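PDB 6AZH: TetR family transcriptional regulator from Clostridium perfringens, which probably acts as a dimeric transcriptional regulator of the TetR family, binding operator DNA through its N-terminal helix-turn-helix domain and perhaps controlling fatty acid metabolism genes. Local coordinates for residues A[5-8]-A[9-13]; A[165-168]-A[169-172]; A[181-184]-A[185-189]. All blocks are in the same frame, centred on the assembly; numbering follows the deposited sequence.

Contact 1. Residues A[5-8]-A[9-13]; sequences NRTK and KAIFE
Thr7 and Ile11 lie side by side on one flank of the first turns of helix 6-26, with Thr7 CG2 3.8 Å from Ile11 CD1. The methyl of Thr7 reaches the isoleucine because it stands trans to the threonine's own backbone N. On the adjoining flank the bent chain of Arg6 lays a face of its guanidinium over Ala10 CB, off centre toward the rim, with Arg6 NE 4.0 Å from that methyl. Beneath these side chains the regular helix bonds run from Lys9 N, Ala10 N, Ile11 N and Phe12 N back to the carbonyls of Asn5, Arg6, Thr7 and Lys8.

Asn5 caps the start of the helix: its OD1 takes the N-H of Lys8 at 2.9 Å, in a nearly straight bond (174° at the hydrogen), while its carbonyl O takes the N-H of Lys9. On the outer side Lys9 NZ reaches Glu13 OE2 at 2.6 Å, a salt bridge that meets the oxygen from above the carboxylate plane.

The polar ends of two long side chains tie this turn to the rest of the DNA-binding domain: Arg6 NH2 bonds to Asn37 O, and Lys8 NZ to Asn46 OD1. Ile11 is buried among Ile32 of helix 29-36, Leu43 of helix 40-46 and Ile53 of helix 50-74, while Phe12 rests on Val57 of that last helix.

Contact 2. Residues A[165-168]-A[169-172]; sequences ELSR and DKEF
Glu165 and Phe172 close the neck of a loop that doubles back on itself, and here the packing is tight. The aliphatic part of the glutamate, not its carboxylate, does the touching: Glu165 CG sits over one face of the phenyl ring in a CH-pi contact, 3.8 Å from the ring centroid and 23° off its normal. It is displaced toward the CG corner of the ring, where Glu165 CG and Phe172 CG approach to 3.5 Å. Glu165 CB adds a second touch at Phe172 CD1 (3.7 Å). The glutamate chain then bends at chi2 (-86°), carrying its carboxylate clear of the ring, with the two planes 76° apart, and OE2 forms a salt bridge with Arg98.

Inside the loop the join is looser, for no direct hydrogen bond links the two limbs; a water bridges Glu165 O (3.0 Å) and Lys170 O (2.8 Å). At the tip Ser167 CB is the meeting point, lying 3.4 Å from Asp169 OD1 and 3.7 Å from Lys170 CG, while Ser167 OG is bonded to Tyr164 O. Beside the solvent-exposed Asp169, Lys170 folds back through its bends at chi3 and chi4, bringing NZ into a long, weak salt bridge with that aspartate; the same NZ also bonds to Ser148 OG of the second subunit.

The whole turn links the end of helix 147-165 to helix 174-187. Phe172 packs back against Thr161 and Tyr164 of the first of these helices, and its ring meets that of Tyr95 from helix 79-96, while Leu166 rests on Arg119 of the second subunit.

Contact 3. Residues A[181-184]-A[185-189]; sequences ITIN and ILDGI
Ile181 meets Ile185 one turn later on helix 174-187, its CG2 methyl 3.7 Å from Ile185 CD1 as the two branched chains cross at a slant. Both belong to the apolar flank facing helix 79-96, Ile181 against Phe91 and Ile185 against Phe87. Next comes Thr182, whose CG2 runs alongside Leu186 and lies 3.8 Å from its CD1. With OG1 close to its own backbone N (chi1 -61°), the threonine turns its hydroxyl back to Ile178 O and leaves the methyl for the leucine.

Ile183 crosses Asp187, placing Ile183 CG2 3.6 Å from Asp187 OD2; the other carboxylate oxygen, OD1, forms a salt bridge with Lys192 of the second subunit. Through these three residues the backbone keeps its helical bonding, up to Asp187 N on Ile183 O at 2.8 Å. At Asn184 the pattern frays: its carbonyl O takes Gly188 N in a weak bond, 3.0 Å long but bent at the hydrogen. Asn184 OD1 is held by Arg143 of the second subunit, which also reaches Gly188 O.

Gly188 leaves the helix with phi 76° and an extended psi of -176°, a conformation in which a side chain would press on the preceding carbonyl O. The helix ends at this glycine in the dimer interface, probably within the ligand-binding domain, as in other TetR-family regulators, whose last helices commonly help join the subunits.

How the contacts relate
From the N terminus, contact 1 starts helix 6-26 and belongs to the DNA-binding domain. The chain then runs through the rest of that domain and the helices up to 147-165 before contact 2 closes the one true loop among the three, the turn into helix 174-187. Contact 3 ends that same helix. All three are local and follow in series, so none nests in or crosses another. Contacts 2 and 3 stand at the two ends of the last helix, centres about 21 Å apart, and both touch the second subunit. Contact 1 lies on the opposite side of the chain's centre from contact 3, about 40 Å between centres, and touches no other subunit.

Contact 1. Residues A[5-8]-A[9-13]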
# COMPACT_ATOMS: atom_id res chain seq x y z
N ASN A 5 24.21 -19.74 -0.43
CA ASN A 5 25.33 -19.99 0.46
C ASN A 5 25.31 -18.98 1.62
O ASN A 5 24.37 -18.18 1.76
CB ASN A 5 26.65 -19.97 -0.31
CG ASN A 5 26.93 -18.65 -1.01
OD1 ASN A 5 26.42 -17.59 -0.63
ND2 ASN A 5 27.76 -18.70 -2.04
N ARG A 6 26.33 -19.02 2.48
CA ARG A 6 26.28 -18.15 3.65
C ARG A 6 26.38 -16.69 3.23
O ARG A 6 25.67 -15.84 3.77
CB ARG A 6 27.38 -18.49 4.65
CG ARG A 6 27.33 -17.67 5.93
CD ARG A 6 28.22 -16.42 5.84
NE ARG A 6 28.00 -15.51 6.95
CZ ARG A 6 28.74 -14.43 7.17
NH1 ARG A 6 29.74 -14.14 6.35
NH2 ARG A 6 28.49 -13.65 8.21
N THR A 7 27.24 -16.38 2.26
CA THR A 7 27.45 -14.99 1.86
C THR A 7 26.16 -14.38 1.32
O THR A 7 25.74 -13.30 1.75
CB THR A 7 28.55 -14.91 0.81
OG1 THR A 7 29.81 -15.18 1.44
CG2 THR A 7 28.58 -13.53 0.18
N LYS A 8 25.50 -15.08 0.40
CA LYS A 8 24.28 -14.54 -0.18
C LYS A 8 23.14 -14.54 0.84
O LYS A 8 22.37 -13.57 0.90
CB LYS A 8 23.91 -15.33 -1.43
CG LYS A 8 24.78 -14.95 -2.63
CD LYS A 8 24.43 -15.80 -3.84
CE LYS A 8 24.78 -15.07 -5.13
NZ LYS A 8 26.21 -15.24 -5.48
N LYS A 9 23.03 -15.58 1.67
CA LYS A 9 21.98 -15.59 2.69
C LYS A 9 22.17 -14.45 3.69
O LYS A 9 21.20 -13.81 4.10
CB LYS A 9 21.94 -16.93 3.43
CG LYS A 9 20.89 -16.96 4.57
CD LYS A 9 20.46 -18.39 4.90
CE LYS A 9 19.17 -18.42 5.72
NZ LYS A 9 19.37 -17.92 7.11
N ALA A 10 23.42 -14.20 4.11
CA ALA A 10 23.66 -13.13 5.07
C ALA A 10 23.33 -11.77 4.47
O ALA A 10 22.71 -10.93 5.13
CB ALA A 10 25.13 -13.16 5.54
N ILE A 11 23.75 -11.54 3.22
CA ILE A 11 23.43 -10.30 2.52
C ILE A 11 21.93 -10.18 2.34
O ILE A 11 21.34 -9.12 2.58
CB ILE A 11 24.17 -10.26 1.17
CG1 ILE A 11 25.68 -10.06 1.39
CG2 ILE A 11 23.62 -9.15 0.25
CD1 ILE A 11 26.51 -10.39 0.20
N PHE A 12 21.30 -11.27 1.92
CA PHE A 12 19.84 -11.28 1.74
C PHE A 12 19.13 -10.83 3.00
O PHE A 12 18.32 -9.89 2.98
CB PHE A 12 19.40 -12.68 1.33
CG PHE A 12 17.89 -12.85 1.21
CD1 PHE A 12 17.23 -12.42 0.08
CD2 PHE A 12 17.17 -13.45 2.22
CE1 PHE A 12 15.85 -12.58 -0.05
CE2 PHE A 12 15.78 -13.62 2.12
CZ PHE A 12 15.12 -13.18 0.97
N GLU A 13 19.41 -11.49 4.13
CA GLU A 13 18.70 -11.16 5.36
C GLU A 13 19.05 -9.77 5.86
O GLU A 13 18.17 -9.03 6.31
CB GLU A 13 18.99 -12.21 6.43
CG GLU A 13 18.11 -13.45 6.26
CD GLU A 13 18.42 -14.56 7.23
OE1 GLU A 13 19.12 -14.31 8.24
OE2 GLU A 13 17.97 -15.70 6.99

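Contact 2. Residues A[165-168]-A[169-172]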
# COMPACT_ATOMS: atom_id res chain seq x y z
N GLU A 165 -1.06 -3.10 10.77
CA GLU A 165 -0.16 -3.81 11.68
C GLU A 165 0.81 -2.86 12.36
O GLU A 165 1.27 -3.14 13.47
CB GLU A 165 0.61 -4.91 10.93
CG GLU A 165 1.38 -5.89 11.83
CD GLU A 165 2.77 -5.41 12.21
OE1 GLU A 165 3.35 -4.55 11.51
OE2 GLU A 165 3.30 -5.88 13.24
N LEU A 166 1.14 -1.74 11.71
CA LEU A 166 2.05 -0.77 12.31
C LEU A 166 1.39 0.11 13.36
O LEU A 166 2.08 0.94 13.96
CB LEU A 166 2.66 0.11 11.21
CG LEU A 166 3.68 -0.60 10.32
CD1 LEU A 166 4.11 0.26 9.13
CD2 LEU A 166 4.90 -1.03 11.12
N SER A 167 0.08 -0.05 13.61
CA SER A 167 -0.61 0.73 14.64
C SER A 167 0.09 0.58 15.98
O SER A 167 0.38 -0.54 16.42
CB SER A 167 -2.06 0.26 14.79
OG SER A 167 -2.72 0.12 13.54
N ARG A 168 0.34 1.70 16.65
CA ARG A 168 1.02 1.64 17.93
C ARG A 168 0.07 1.48 19.10
O ARG A 168 0.54 1.31 20.23
CB ARG A 168 1.88 2.90 18.15
CG ARG A 168 3.08 2.96 17.22
CD ARG A 168 4.11 3.96 17.70
NE ARG A 168 4.58 3.66 19.05
CZ ARG A 168 5.69 2.97 19.31
NH1 ARG A 168 6.44 2.51 18.31
NH2 ARG A 168 6.05 2.75 20.57
N ASP A 169 -1.25 1.52 18.86
CA ASP A 169 -2.24 1.49 19.93
C ASP A 169 -2.92 0.14 20.09
O ASP A 169 -3.83 0.02 20.91
CB ASP A 169 -3.31 2.57 19.68
CG ASP A 169 -4.16 2.28 18.45
OD1 ASP A 169 -3.64 1.64 17.51
OD2 ASP A 169 -5.34 2.69 18.41
N LYS A 170 -2.51 -0.87 19.33
CA LYS A 170 -3.11 -2.19 19.45
C LYS A 170 -2.06 -3.23 19.08
O LYS A 170 -1.01 -2.91 18.52
CB LYS A 170 -4.34 -2.32 18.55
CG LYS A 170 -4.12 -1.80 17.14
CD LYS A 170 -5.41 -1.80 16.33
CE LYS A 170 -6.38 -0.75 16.84
NZ LYS A 170 -6.32 0.50 16.02
N GLU A 171 -2.36 -4.48 19.41
CA GLU A 171 -1.53 -5.61 19.02
C GLU A 171 -2.21 -6.39 17.91
O GLU A 171 -3.41 -6.69 17.99
CB GLU A 171 -1.24 -6.52 20.21
CG GLU A 171 -0.13 -6.00 21.11
CD GLU A 171 0.50 -7.10 21.93
OE1 GLU A 171 -0.24 -7.84 22.60
OE2 GLU A 171 1.74 -7.22 21.89
N PHE A 172 -1.42 -6.75 16.90
CA PHE A 172 -1.90 -7.42 15.70
C PHE A 172 -2.09 -8.92 15.93
O PHE A 172 -1.19 -9.59 16.44
CB PHE A 172 -0.89 -7.18 14.58
CG PHE A 172 -1.29 -7.72 13.25
CD1 PHE A 172 -2.08 -6.96 12.39
CD2 PHE A 172 -0.85 -8.96 12.82
CE1 PHE A 172 -2.43 -7.45 11.15
CE2 PHE A 172 -1.20 -9.45 11.58
CZ PHE A 172 -1.99 -8.70 10.74
O HOH W 1 -0.62 -3.51 15.80

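Contact 3. Residues A[181-184]-A[185-189]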
# COMPACT_ATOMS: atom_id res chain seq x y z
N ILE A 181 -11.07 -10.36 7.45
CA ILE A 181 -10.91 -9.92 6.07
C ILE A 181 -11.59 -10.88 5.12
O ILE A 181 -12.15 -10.47 4.09
CB ILE A 181 -9.41 -9.75 5.73
CG1 ILE A 181 -8.80 -8.62 6.57
CG2 ILE A 181 -9.24 -9.47 4.24
CD1 ILE A 181 -8.97 -7.26 6.00
N THR A 182 -11.53 -12.18 5.41
CA THR A 182 -12.21 -13.16 4.57
C THR A 182 -13.70 -12.86 4.50
O THR A 182 -14.28 -12.83 3.41
CB THR A 182 -11.96 -14.58 5.10
OG1 THR A 182 -10.56 -14.89 5.08
CG2 THR A 182 -12.71 -15.62 4.24
N ILE A 183 -14.32 -12.60 5.65
CA ILE A 183 -15.74 -12.27 5.64
C ILE A 183 -15.99 -10.94 4.95
O ILE A 183 -16.88 -10.82 4.11
CB ILE A 183 -16.31 -12.30 7.07
CG1 ILE A 183 -16.32 -13.73 7.61
CG2 ILE A 183 -17.72 -11.75 7.08
CD1 ILE A 183 -16.50 -13.82 9.12
N ASN A 184 -15.17 -9.91 5.26
CA ASN A 184 -15.38 -8.62 4.62
C ASN A 184 -15.32 -8.73 3.11
O ASN A 184 -16.17 -8.17 2.40
CB ASN A 184 -14.33 -7.62 5.11
CG ASN A 184 -14.49 -7.24 6.57
OD1 ASN A 184 -15.49 -7.59 7.21
ND2 ASN A 184 -13.51 -6.53 7.11
N ILE A 185 -14.35 -9.48 2.58
CA ILE A 185 -14.18 -9.58 1.13
C ILE A 185 -15.28 -10.43 0.51
O ILE A 185 -15.86 -10.06 -0.52
CB ILE A 185 -12.79 -10.14 0.79
CG1 ILE A 185 -11.69 -9.14 1.12
CG2 ILE A 185 -12.74 -10.52 -0.68
CD1 ILE A 185 -10.30 -9.63 0.75
N LEU A 186 -15.56 -11.60 1.09
CA LEU A 186 -16.52 -12.50 0.45
C LEU A 186 -17.97 -12.03 0.66
O LEU A 186 -18.76 -12.00 -0.29
CB LEU A 186 -16.32 -13.93 0.98
CG LEU A 186 -14.97 -14.57 0.63
CD1 LEU A 186 -14.87 -16.01 1.14
CD2 LEU A 186 -14.76 -14.53 -0.86
N ASP A 187 -18.33 -11.67 1.89
CA ASP A 187 -19.71 -11.33 2.23
C ASP A 187 -20.02 -9.84 2.17
O ASP A 187 -21.19 -9.46 2.23
CB ASP A 187 -20.05 -11.84 3.64
CG ASP A 187 -19.97 -13.36 3.75
OD1 ASP A 187 -20.57 -14.04 2.90
OD2 ASP A 187 -19.28 -13.86 4.67
N GLY A 188 -19.01 -8.99 2.06
CA GLY A 188 -19.27 -7.56 2.14
C GLY A 188 -19.52 -7.16 3.58
O GLY A 188 -19.41 -7.96 4.51
N ILE A 189 -19.84 -5.88 3.77
CA ILE A 189 -20.09 -5.36 5.11
C ILE A 189 -21.56 -5.06 5.37
O ILE A 189 -21.93 -4.85 6.54
CB ILE A 189 -19.24 -4.10 5.39
CG1 ILE A 189 -19.56 -3.00 4.39
CG2 ILE A 189 -17.76 -4.49 5.38
CD1 ILE A 189 -18.83 -1.68 4.70